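Local coordinates for protein beta-galactosidase (PDB 4OIF) that probably hydrolyses terminal non-reducing beta-D-galactose residues from beta-D-galactosides, as an intracellular, zinc-containing glycoside hydrolase of family 42, at residues G340-F343 with L344-M347; V391-V394 with G395-L398; L478-E481 with E482-A485; L487-F490 with V491-G495; V543-G547 with R548-L552. All blocks are in the same frame, centred on the assembly; numbering follows the deposited sequence. Where two conformers were deposited one is given.

Contact 1 (G340-F343 with L344-M347); sequences GMHF and LSSM
His-342 O is gripped twice by Ser-346: the backbone N lies 3.0 Å from His-342 O, and the hydroxyl OG of Ser-346 only 2.8 Å from it, the two donors coming from opposite faces of the carbonyl plane. Serine suits a buried helix position because its hydroxyl can bond back to the preceding turn. The same OG sits over one face of the His-342 ring, whose nitrogens bond to Lys-337 and Tyr-359. Backbone bonds carry the turn onward from the N-cap Gly-340, whose positive phi would jam a CB against the preceding carbonyl.

Apolar contact is concentrated at Phe-343 and Met-347. Bent at chi2 and chi3, the methionine folds back so that CE lies 4.1 Å from the Phe-343 ring centroid, a CH-pi contact over the face, with SD standing obliquely in a Met-aromatic contact. Met-347 CG also approaches Phe-343 CE2, at 3.6 Å.

Phe-343 packs on helix 386-399 as well. With an alanine in its place, the Met-347 methyl is likely to lose its aromatic platform and a gap to open against that helix. Leu-344 and Met-347 face strands 638-645 and 679-685, so helix 341-351 is held between a barrel helix and the C-terminal sheet.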
loop_
_atom_site.group_PDB
_atom_site.type_symbol
_atom_site.label_atom_id
_atom_site.label_comp_id
_atom_site.label_asym_id
_atom_site.label_seq_id
_atom_site.Cartn_x
_atom_site.Cartn_y
_atom_site.Cartn_z
ATOM N N GLY A 340 -11.983 12.914 33.361
ATOM C CA GLY A 340 -10.976 12.470 34.305
ATOM C C GLY A 340 -9.621 12.128 33.694
ATOM O O GLY A 340 -8.585 12.221 34.364
ATOM N N MET A 341 -9.620 11.733 32.424
ATOM C CA MET A 341 -8.398 11.271 31.791
ATOM C C MET A 341 -7.424 12.424 31.558
ATOM O O MET A 341 -6.198 12.242 31.613
ATOM C CB MET A 341 -8.717 10.560 30.473
ATOM C CG MET A 341 -7.495 10.227 29.634
ATOM S SD MET A 341 -6.304 9.175 30.485
ATOM C CE MET A 341 -7.287 7.724 30.731
ATOM N N HIS A 342 -7.960 13.613 31.294
ATOM C CA HIS A 342 -7.086 14.752 31.080
ATOM C C HIS A 342 -6.361 15.103 32.371
ATOM O O HIS A 342 -5.129 15.279 32.388
ATOM C CB HIS A 342 -7.845 15.967 30.562
ATOM C CG HIS A 342 -6.955 17.146 30.346
ATOM N ND1 HIS A 342 -5.831 17.083 29.554
ATOM C CD2 HIS A 342 -6.981 18.397 30.861
ATOM C CE1 HIS A 342 -5.220 18.253 29.565
ATOM N NE2 HIS A 342 -5.895 19.066 30.357
ATOM N N PHE A 343 -7.123 15.189 33.456
ATOM C CA PHE A 343 -6.531 15.448 34.765
ATOM C C PHE A 343 -5.422 14.417 35.083
ATOM O O PHE A 343 -4.275 14.769 35.451
ATOM C CB PHE A 343 -7.611 15.450 35.860
ATOM C CG PHE A 343 -7.118 15.980 37.160
ATOM C CD1 PHE A 343 -7.160 17.333 37.428
ATOM C CD2 PHE A 343 -6.530 15.133 38.091
ATOM C CE1 PHE A 343 -6.647 17.834 38.611
ATOM C CE2 PHE A 343 -6.026 15.626 39.275
ATOM C CZ PHE A 343 -6.084 16.980 39.533
ATOM N N LEU A 344 -5.773 13.149 34.894
ATOM C CA LEU A 344 -4.883 12.020 35.154
ATOM C C LEU A 344 -3.578 12.118 34.379
ATOM O O LEU A 344 -2.487 12.033 34.969
ATOM C CB LEU A 344 -5.604 10.712 34.815
ATOM C CG LEU A 344 -4.831 9.403 34.664
ATOM C CD1 LEU A 344 -4.040 9.032 35.917
ATOM C CD2 LEU A 344 -5.781 8.269 34.262
ATOM N N SER A 345 -3.694 12.307 33.065
ATOM C CA SER A 345 -2.521 12.405 32.196
ATOM C C SER A 345 -1.640 13.623 32.543
ATOM O O SER A 345 -0.402 13.541 32.510
ATOM C CB SER A 345 -2.945 12.443 30.720
ATOM O OG SER A 345 -3.640 13.625 30.370
ATOM N N SER A 346 -2.267 14.741 32.896
ATOM C CA SER A 346 -1.482 15.904 33.286
ATOM C C SER A 346 -0.674 15.623 34.554
ATOM O O SER A 346 0.534 15.965 34.657
ATOM C CB SER A 346 -2.396 17.109 33.484
ATOM O OG SER A 346 -3.207 17.296 32.346
ATOM N N MET A 347 -1.335 14.984 35.518
ATOM C CA MET A 347 -0.639 14.623 36.746
ATOM C C MET A 347 0.508 13.658 36.451
ATOM O O MET A 347 1.577 13.765 37.063
ATOM C CB MET A 347 -1.601 14.014 37.762
ATOM C CG MET A 347 -2.661 14.993 38.234
ATOM S SD MET A 347 -1.951 16.424 39.069
ATOM C CE MET A 347 -2.657 17.750 38.107
#

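Contact 2 (V391-V394 with G395-L398); sequences VAEV and GKAL
Val-394 O accepts the backbone N-H of Leu-398, N to O 2.8 Å. Three further i to i+4 bonds repeat the pattern, from Gly-395 N to Val-391 O, Lys-396 N to Ala-392 O and Ala-397 N to Glu-393 O, and make this an unbroken piece of alpha helix.

The side chains divide into a wet and a dry side. On the dry side Val-394 and Leu-398, one turn apart, lie side by side and point the same way. With CG1 of Val-394 opposite the backbone N (chi1 166°), beside the carbonyl carbon, that methyl extends along the helix to Leu-398 CD1, 3.9 Å away. Beta-branched valine offers a second methyl, CG2, for the neighbouring helix. Gly-395, buried, keeps helical angles and adds no side chain to the packing. Ala-397, with its single methyl, lets Phe-343 come close.

On the exposed side, Lys-396 runs out extended past the carbonyl of Ala-392, and in the conformer described its NZ stands 3.2 Å from Glu-393 OE2. The ammonium meets the syn side of that oxygen, 26° out of the carboxylate plane, in a salt bridge. A second conformer of the lysine was modelled, so this surface pairing is probably not permanent.

Val-391, Val-394 and Leu-398 also touch strands 16-21 and 356-359. An amphipathic helix of this kind, with small and branched apolar residues inward and charges outward, is what the outer helical layer of a (beta/alpha)8 TIM barrel is built from.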
loop_
_atom_site.group_PDB
_atom_site.type_symbol
_atom_site.label_atom_id
_atom_site.label_comp_id
_atom_site.label_asym_id
_atom_site.label_seq_id
_atom_site.Cartn_x
_atom_site.Cartn_y
_atom_site.Cartn_z
ATOM N N VAL A 391 -9.851 21.271 32.131
ATOM C CA VAL A 391 -8.655 22.110 32.087
ATOM C C VAL A 391 -8.578 23.030 33.319
ATOM O O VAL A 391 -7.538 23.126 33.961
ATOM C CB VAL A 391 -8.602 22.946 30.801
ATOM C CG1 VAL A 391 -7.563 24.052 30.914
ATOM C CG2 VAL A 391 -8.298 22.044 29.620
ATOM N N ALA A 392 -9.691 23.664 33.666
ATOM C CA ALA A 392 -9.763 24.502 34.863
ATOM C C ALA A 392 -9.413 23.725 36.130
ATOM O O ALA A 392 -8.712 24.234 36.994
ATOM C CB ALA A 392 -11.148 25.117 34.995
ATOM N N GLU A 393 -9.906 22.500 36.244
ATOM C CA GLU A 393 -9.581 21.659 37.388
ATOM C C GLU A 393 -8.091 21.372 37.448
ATOM O O GLU A 393 -7.484 21.410 38.535
ATOM C CB GLU A 393 -10.376 20.354 37.345
ATOM C CG GLU A 393 -11.838 20.543 37.737
ATOM C CD GLU A 393 -12.002 21.332 39.045
ATOM O OE1 GLU A 393 -11.373 20.956 40.066
ATOM O OE2 GLU A 393 -12.756 22.331 39.053
ATOM N N VAL A 394 -7.492 21.097 36.288
ATOM C CA VAL A 394 -6.047 20.897 36.257
ATOM C C VAL A 394 -5.355 22.170 36.746
ATOM O O VAL A 394 -4.455 22.092 37.578
ATOM C CB VAL A 394 -5.528 20.499 34.845
ATOM C CG1 VAL A 394 -4.014 20.639 34.761
ATOM C CG2 VAL A 394 -5.935 19.068 34.521
ATOM N N GLY A 395 -5.797 23.332 36.258
ATOM C CA GLY A 395 -5.232 24.609 36.673
ATOM C C GLY A 395 -5.261 24.823 38.182
ATOM O O GLY A 395 -4.230 25.144 38.803
ATOM N N LYS A 396 -6.450 24.634 38.761
ATOM C CA LYS A 396 -6.654 24.735 40.206
ATOM C C LYS A 396 -5.732 23.784 40.948
ATOM O O LYS A 396 -5.209 24.112 42.013
ATOM C CB LYS A 396 -8.109 24.435 40.574
ATOM C CG LYS A 396 -9.126 25.362 39.929
ATOM C CD LYS A 396 -10.544 24.841 40.130
ATOM C CE LYS A 396 -11.583 25.775 39.516
ATOM N NZ LYS A 396 -12.977 25.386 39.888
ATOM N N ALA A 397 -5.534 22.600 40.381
ATOM C CA ALA A 397 -4.667 21.636 41.026
ATOM C C ALA A 397 -3.216 22.106 40.978
ATOM O O ALA A 397 -2.493 22.010 41.975
ATOM C CB ALA A 397 -4.820 20.277 40.387
ATOM N N LEU A 398 -2.800 22.638 39.831
ATOM C CA LEU A 398 -1.414 23.050 39.629
ATOM C C LEU A 398 -1.052 24.236 40.505
ATOM O O LEU A 398 0.083 24.364 40.950
ATOM C CB LEU A 398 -1.152 23.402 38.163
ATOM C CG LEU A 398 -1.271 22.309 37.098
ATOM C CD1 LEU A 398 -0.996 22.905 35.714
ATOM C CD2 LEU A 398 -0.348 21.108 37.384
#

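Contact 3 (L478-E481 with E482-A485); sequences LVSE and ETIA
Ser-480 OG accepts the backbone N-H of Thr-483, N to OG 3.0 Å, in a nearly straight bond of 170° at the hydrogen. The hydroxyl gets there because OG is tucked between its own backbone N and carbonyl carbon (chi1 71°), turned back over the start of the helix. Serine is well suited to the task, being short enough to reach back to an amide of the first turn.

Main-chain bonds continue from the same residue: Ser-480 O accepts from Ile-484 N at 3.0 Å, and Glu-481 O from Ala-485 N at 2.9 Å. The hydroxyl bond makes Ser-480 the N-cap of helix 481-492 in the trimerisation domain; the main-chain bonds are the first of the helix. Glu-481 and Glu-482 fill the first turn, where carboxylates would probably interact favourably with the helix dipole; Glu-481 OE1 also bonds His-518.

A water adds a bridge across the cap. It accepts from Ser-480 N at 3.0 Å and is hydrogen-bonded to Thr-483 OG1 at 2.8 Å, linking the residue before the helix to its first turn.

Apolar contacts lie on the buried side. Val-479 splits its two methyls between two partners: CG2 meets Thr-483 CG2 at 3.6 Å, and CG1 reaches Ile-484 CG1 at 3.8 Å, the valine and isoleucine side chains crossing at about a right angle. Threonine serves both sides at once, its methyl meeting the valine and its hydroxyl the water. Ile-484 reaches on to Leu-521 of helix 519-525.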
loop_
_atom_site.group_PDB
_atom_site.type_symbol
_atom_site.label_atom_id
_atom_site.label_comp_id
_atom_site.label_asym_id
_atom_site.label_seq_id
_atom_site.Cartn_x
_atom_site.Cartn_y
_atom_site.Cartn_z
ATOM N N LEU A 478 24.423 -1.624 17.284
ATOM C CA LEU A 478 25.561 -0.763 17.017
ATOM C C LEU A 478 26.156 -0.227 18.318
ATOM O O LEU A 478 25.434 0.307 19.150
ATOM C CB LEU A 478 25.138 0.395 16.112
ATOM C CG LEU A 478 26.168 1.465 15.753
ATOM C CD1 LEU A 478 25.880 1.997 14.356
ATOM C CD2 LEU A 478 26.181 2.602 16.785
ATOM N N VAL A 479 27.472 -0.349 18.478
ATOM C CA VAL A 479 28.156 0.184 19.655
ATOM C C VAL A 479 29.644 0.410 19.352
ATOM O O VAL A 479 30.290 -0.415 18.721
ATOM C CB VAL A 479 27.994 -0.763 20.876
ATOM C CG1 VAL A 479 28.730 -2.083 20.645
ATOM C CG2 VAL A 479 28.464 -0.079 22.150
ATOM N N SER A 480 30.186 1.534 19.795
ATOM C CA SER A 480 31.584 1.848 19.527
ATOM C C SER A 480 32.511 1.148 20.505
ATOM O O SER A 480 32.080 0.693 21.566
ATOM C CB SER A 480 31.821 3.370 19.587
ATOM O OG SER A 480 31.750 3.875 20.920
ATOM N N GLU A 481 33.792 1.083 20.153
ATOM C CA GLU A 481 34.812 0.584 21.062
ATOM C C GLU A 481 34.783 1.365 22.369
ATOM O O GLU A 481 34.914 0.796 23.455
ATOM C CB GLU A 481 36.198 0.688 20.428
ATOM C CG GLU A 481 36.411 -0.174 19.204
ATOM C CD GLU A 481 37.116 -1.477 19.530
ATOM O OE1 GLU A 481 36.950 -1.972 20.660
ATOM O OE2 GLU A 481 37.851 -1.995 18.663
ATOM N N GLU A 482 34.597 2.673 22.248
ATOM C CA GLU A 482 34.631 3.568 23.385
ATOM C C GLU A 482 33.477 3.313 24.360
ATOM O O GLU A 482 33.686 3.234 25.588
ATOM C CB GLU A 482 34.621 5.007 22.888
ATOM C CG GLU A 482 34.337 6.041 23.951
ATOM C CD GLU A 482 34.361 7.444 23.382
ATOM O OE1 GLU A 482 35.408 7.831 22.825
ATOM O OE2 GLU A 482 33.333 8.152 23.470
ATOM N N THR A 483 32.268 3.170 23.818
ATOM C CA THR A 483 31.111 2.825 24.646
ATOM C C THR A 483 31.283 1.455 25.290
ATOM O O THR A 483 30.926 1.272 26.451
ATOM C CB THR A 483 29.791 2.818 23.851
ATOM O OG1 THR A 483 29.529 4.129 23.333
ATOM C CG2 THR A 483 28.635 2.384 24.753
ATOM N N ILE A 484 31.818 0.495 24.537
ATOM C CA ILE A 484 32.127 -0.818 25.097
ATOM C C ILE A 484 33.077 -0.697 26.292
ATOM O O ILE A 484 32.847 -1.294 27.323
ATOM C CB ILE A 484 32.758 -1.764 24.051
ATOM C CG1 ILE A 484 31.710 -2.244 23.052
ATOM C CG2 ILE A 484 33.358 -2.983 24.728
ATOM C CD1 ILE A 484 32.311 -3.021 21.874
ATOM N N ALA A 485 34.135 0.090 26.151
ATOM C CA ALA A 485 35.077 0.291 27.243
ATOM C C ALA A 485 34.377 0.909 28.444
ATOM O O ALA A 485 34.618 0.515 29.594
ATOM C CB ALA A 485 36.249 1.164 26.795
HETATM O O HOH W 1 28.301 3.532 20.893
#

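Contact 4 (L487-F490 with V491-G495); sequences LKEF and VANGG
Phe-490 lays its ring beneath Gly-495 because two sets of torsions agree: the ring's CG stands opposite the backbone N across the CA–CB bond (chi1 167°), and Gly-494 turns the chain back with a positive phi of 116°. Gly-495 CA then lies 3.7 Å from the Phe-490 ring centroid, over the face and offset toward the rim, in a CH-pi contact.

The reversal is a Schellman motif. Gly-495 N bonds to Phe-490 O at 2.9 Å, and inside it Gly-494 N bonds to Val-491 O at 3.1 Å. Both glycines are needed by shape: a CB on Gly-494 would be jammed against the preceding carbonyl, and one on Gly-495 would collide with Phe-490 O. The last regular helical bond runs from Asn-493 N to Glu-489 O, at 3.0 Å; Asn-493 is the first residue to leave helical angles, at an exposed position.

Leu-487 and Phe-490 turn to Leu-471 of strand 470-473, whereas Val-491 packs on Met-524 of helix 519-525 and Lys-488 forms a salt bridge with Asp-520. The motif thus ends helix 481-492 just before strand 496-500, closing a beta-alpha-beta unit.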
loop_
_atom_site.group_PDB
_atom_site.type_symbol
_atom_site.label_atom_id
_atom_site.label_comp_id
_atom_site.label_asym_id
_atom_site.label_seq_id
_atom_site.Cartn_x
_atom_site.Cartn_y
_atom_site.Cartn_z
ATOM N N LEU A 487 31.216 0.564 29.228
ATOM C CA LEU A 487 30.420 -0.519 29.791
ATOM C C LEU A 487 31.280 -1.439 30.652
ATOM O O LEU A 487 30.887 -1.853 31.755
ATOM C CB LEU A 487 29.739 -1.310 28.668
ATOM C CG LEU A 487 28.708 -0.498 27.877
ATOM C CD1 LEU A 487 28.168 -1.279 26.679
ATOM C CD2 LEU A 487 27.561 -0.014 28.787
ATOM N N LYS A 488 32.460 -1.742 30.134
ATOM C CA LYS A 488 33.417 -2.605 30.799
ATOM C C LYS A 488 33.781 -2.029 32.171
ATOM O O LYS A 488 33.678 -2.721 33.198
ATOM C CB LYS A 488 34.655 -2.771 29.911
ATOM C CG LYS A 488 35.681 -3.776 30.386
ATOM C CD LYS A 488 36.924 -3.648 29.540
ATOM C CE LYS A 488 37.961 -4.693 29.885
ATOM N NZ LYS A 488 39.254 -4.369 29.222
ATOM N N GLU A 489 34.178 -0.760 32.190
ATOM C CA GLU A 489 34.488 -0.089 33.456
ATOM C C GLU A 489 33.305 -0.087 34.404
ATOM O O GLU A 489 33.458 -0.302 35.608
ATOM C CB GLU A 489 34.937 1.348 33.217
ATOM C CG GLU A 489 36.363 1.447 32.717
ATOM C CD GLU A 489 37.367 0.875 33.703
ATOM O OE1 GLU A 489 37.711 1.585 34.675
ATOM O OE2 GLU A 489 37.809 -0.284 33.504
ATOM N N PHE A 490 32.127 0.166 33.845
ATOM C CA PHE A 490 30.908 0.229 34.626
ATOM C C PHE A 490 30.694 -1.084 35.368
ATOM O O PHE A 490 30.455 -1.084 36.568
ATOM C CB PHE A 490 29.706 0.558 33.735
ATOM C CG PHE A 490 28.386 0.349 34.409
ATOM C CD1 PHE A 490 27.903 1.274 35.316
ATOM C CD2 PHE A 490 27.629 -0.784 34.147
ATOM C CE1 PHE A 490 26.690 1.070 35.953
ATOM C CE2 PHE A 490 26.405 -0.994 34.777
ATOM C CZ PHE A 490 25.932 -0.068 35.676
ATOM N N VAL A 491 30.796 -2.204 34.666
ATOM C CA VAL A 491 30.594 -3.484 35.331
ATOM C C VAL A 491 31.713 -3.737 36.322
ATOM O O VAL A 491 31.477 -4.241 37.427
ATOM C CB VAL A 491 30.524 -4.664 34.335
ATOM C CG1 VAL A 491 30.422 -5.999 35.090
ATOM C CG2 VAL A 491 29.339 -4.498 33.399
ATOM N N ALA A 492 32.929 -3.366 35.934
ATOM C CA ALA A 492 34.103 -3.696 36.727
ATOM C C ALA A 492 34.042 -3.034 38.103
ATOM O O ALA A 492 34.436 -3.634 39.111
ATOM C CB ALA A 492 35.382 -3.293 35.986
ATOM N N ASN A 493 33.525 -1.810 38.144
ATOM C CA ASN A 493 33.477 -1.057 39.389
ATOM C C ASN A 493 32.225 -1.311 40.208
ATOM O O ASN A 493 31.918 -0.552 41.114
ATOM C CB ASN A 493 33.593 0.431 39.096
ATOM C CG ASN A 493 34.894 0.779 38.428
ATOM O OD1 ASN A 493 35.927 0.181 38.718
ATOM N ND2 ASN A 493 34.856 1.736 37.519
ATOM N N GLY A 494 31.492 -2.369 39.885
ATOM C CA GLY A 494 30.346 -2.746 40.690
ATOM C C GLY A 494 28.999 -2.662 40.000
ATOM O O GLY A 494 27.983 -3.075 40.569
ATOM N N GLY A 495 28.983 -2.125 38.782
ATOM C CA GLY A 495 27.772 -2.034 37.997
ATOM C C GLY A 495 27.182 -3.391 37.648
ATOM O O GLY A 495 27.905 -4.369 37.466
#

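Contact 5 (V543-G547 with R548-L552); sequences VHYRG and RSYEL
Tyr-550 leans across the strand pair onto Tyr-545 on the buried face: Tyr-550 CE1 comes 3.7 Å from Tyr-545 CD2, at the edge of that ring, and 3.3 Å from Tyr-545 O. Tyr-550 CG lies beside its own backbone N (chi1 -62°), which swings the ring across to the neighbouring strand. The ring planes stand oblique, 58° apart. Both tyrosines meet Phe-602 edge-to-face, and Tyr-550 OH bonds Asp-605, so large aromatics with one polar tip suit this face beneath helix 600-613. Farther along, Val-543 CG2 lies near Leu-552 CD1, at 4.4 Å, in looser apolar contact.

Four backbone bonds fix the register. Val-543 and Tyr-550 exchange two, as do Tyr-545 and Arg-548, where Tyr-545 N meets Arg-548 O at 2.9 Å. The motif is a two-residue beta hairpin closed by a type I' turn, whose middle residues, Arg-546 and Gly-547, both adopt positive phi; glycine bears this without strain, and the arginine is tied down by Glu-567 and Glu-609.

The opposite face is sparser and more open to solvent. There His-544 lays its ring over the backbone, with Arg-548 O 3.4 Å above the plane, offset toward the rim. Ser-549 OG, bonded to Glu-571, approaches the ring edge only to 3.9 Å from His-544 CD2. Replacing His-544 by alanine is likely to uncover the Arg-548 carbonyl and leave that side of the hairpin barer.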
loop_
_atom_site.group_PDB
_atom_site.type_symbol
_atom_site.label_atom_id
_atom_site.label_comp_id
_atom_site.label_asym_id
_atom_site.label_seq_id
_atom_site.Cartn_x
_atom_site.Cartn_y
_atom_site.Cartn_z
ATOM N N VAL A 543 11.938 -20.860 27.038
ATOM C CA VAL A 543 13.106 -20.950 27.894
ATOM C C VAL A 543 12.709 -21.440 29.289
ATOM O O VAL A 543 11.788 -20.919 29.909
ATOM C CB VAL A 543 13.822 -19.592 28.004
ATOM C CG1 VAL A 543 14.938 -19.655 29.032
ATOM C CG2 VAL A 543 14.365 -19.179 26.654
ATOM N N HIS A 544 13.395 -22.460 29.778
ATOM C CA HIS A 544 13.207 -22.879 31.153
ATOM C C HIS A 544 14.156 -22.084 32.024
ATOM O O HIS A 544 15.376 -22.061 31.784
ATOM C CB HIS A 544 13.447 -24.371 31.314
ATOM C CG HIS A 544 12.875 -24.933 32.573
ATOM N ND1 HIS A 544 13.600 -25.030 33.740
ATOM C CD2 HIS A 544 11.644 -25.420 32.851
ATOM C CE1 HIS A 544 12.843 -25.566 34.681
ATOM N NE2 HIS A 544 11.650 -25.808 34.168
ATOM N N TYR A 545 13.573 -21.433 33.029
ATOM C CA TYR A 545 14.280 -20.510 33.898
ATOM C C TYR A 545 13.589 -20.468 35.266
ATOM O O TYR A 545 12.359 -20.344 35.351
ATOM C CB TYR A 545 14.338 -19.122 33.248
ATOM C CG TYR A 545 14.780 -18.007 34.161
ATOM C CD1 TYR A 545 16.121 -17.736 34.352
ATOM C CD2 TYR A 545 13.849 -17.208 34.816
ATOM C CE1 TYR A 545 16.529 -16.710 35.177
ATOM C CE2 TYR A 545 14.247 -16.178 35.642
ATOM C CZ TYR A 545 15.588 -15.936 35.822
ATOM O OH TYR A 545 15.993 -14.914 36.645
ATOM N N ARG A 546 14.389 -20.598 36.322
ATOM C CA ARG A 546 13.885 -20.675 37.693
ATOM C C ARG A 546 12.665 -21.572 37.820
ATOM O O ARG A 546 11.661 -21.159 38.384
ATOM C CB ARG A 546 13.537 -19.287 38.227
ATOM C CG ARG A 546 14.692 -18.297 38.222
ATOM C CD ARG A 546 15.694 -18.608 39.303
ATOM N NE ARG A 546 16.676 -17.543 39.468
ATOM C CZ ARG A 546 17.867 -17.530 38.876
ATOM N NH1 ARG A 546 18.217 -18.531 38.079
ATOM N NH2 ARG A 546 18.708 -16.520 39.084
ATOM N N GLY A 547 12.747 -22.780 37.269
ATOM C CA GLY A 547 11.685 -23.768 37.398
ATOM C C GLY A 547 10.455 -23.591 36.515
ATOM O O GLY A 547 9.544 -24.426 36.531
ATOM N N ARG A 548 10.408 -22.518 35.737
ATOM C CA ARG A 548 9.224 -22.270 34.920
ATOM C C ARG A 548 9.604 -22.268 33.427
ATOM O O ARG A 548 10.760 -22.035 33.080
ATOM C CB ARG A 548 8.581 -20.940 35.350
ATOM C CG ARG A 548 7.244 -20.574 34.711
ATOM C CD ARG A 548 6.890 -19.118 35.053
ATOM N NE ARG A 548 5.620 -18.635 34.489
ATOM C CZ ARG A 548 5.390 -18.443 33.188
ATOM N NH1 ARG A 548 6.324 -18.725 32.293
ATOM N NH2 ARG A 548 4.219 -17.982 32.769
ATOM N N SER A 549 8.649 -22.563 32.548
ATOM C CA SER A 549 8.840 -22.311 31.123
ATOM C C SER A 549 8.286 -20.949 30.756
ATOM O O SER A 549 7.213 -20.570 31.228
ATOM C CB SER A 549 8.175 -23.387 30.277
ATOM O OG SER A 549 9.015 -24.512 30.176
ATOM N N TYR A 550 9.021 -20.219 29.917
ATOM C CA TYR A 550 8.601 -18.894 29.433
ATOM C C TYR A 550 8.573 -18.883 27.907
ATOM O O TYR A 550 9.495 -19.367 27.270
ATOM C CB TYR A 550 9.538 -17.796 29.949
ATOM C CG TYR A 550 9.583 -17.643 31.458
ATOM C CD1 TYR A 550 10.487 -18.366 32.226
ATOM C CD2 TYR A 550 8.727 -16.764 32.112
ATOM C CE1 TYR A 550 10.535 -18.220 33.599
ATOM C CE2 TYR A 550 8.763 -16.614 33.485
ATOM C CZ TYR A 550 9.666 -17.343 34.221
ATOM O OH TYR A 550 9.702 -17.195 35.584
ATOM N N GLU A 551 7.524 -18.331 27.315
ATOM C CA GLU A 551 7.416 -18.365 25.860
ATOM C C GLU A 551 8.411 -17.450 25.132
ATOM O O GLU A 551 8.645 -16.312 25.536
ATOM C CB GLU A 551 5.998 -18.005 25.422
ATOM C CG GLU A 551 5.725 -18.339 23.952
ATOM C CD GLU A 551 4.429 -17.741 23.442
ATOM O OE1 GLU A 551 3.632 -18.480 22.825
ATOM O OE2 GLU A 551 4.211 -16.531 23.658
ATOM N N LEU A 552 8.991 -17.967 24.053
ATOM C CA LEU A 552 9.882 -17.183 23.211
ATOM C C LEU A 552 9.245 -16.914 21.860
ATOM O O LEU A 552 8.624 -17.806 21.263
ATOM C CB LEU A 552 11.224 -17.895 23.012
ATOM C CG LEU A 552 12.288 -17.201 22.153
ATOM C CD1 LEU A 552 13.675 -17.599 22.642
ATOM C CD2 LEU A 552 12.146 -17.501 20.660
#

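In the fold
Contacts 1 and 2 belong together in the barrel: their centres are 10 Å apart and they interlock, Phe-343 CE1 lying 3.5 Å from Ala-397 CB. Both are largely buried. Contact 1 answers its surroundings with aromatic, sulfur and hydroxyl chemistry; contact 2 pairs aliphatic residues with a charged outer edge. Contacts 3 and 4 are the two ends of one helix, 481-492, in the trimerisation domain: a serine and a water start it, two glycines end it. Contact 5, about 28 Å centre to centre from contact 4, is the one strand pair, with aromatics on its buried face and polar groups on the other. Contacts 3 to 5 are only partly buried.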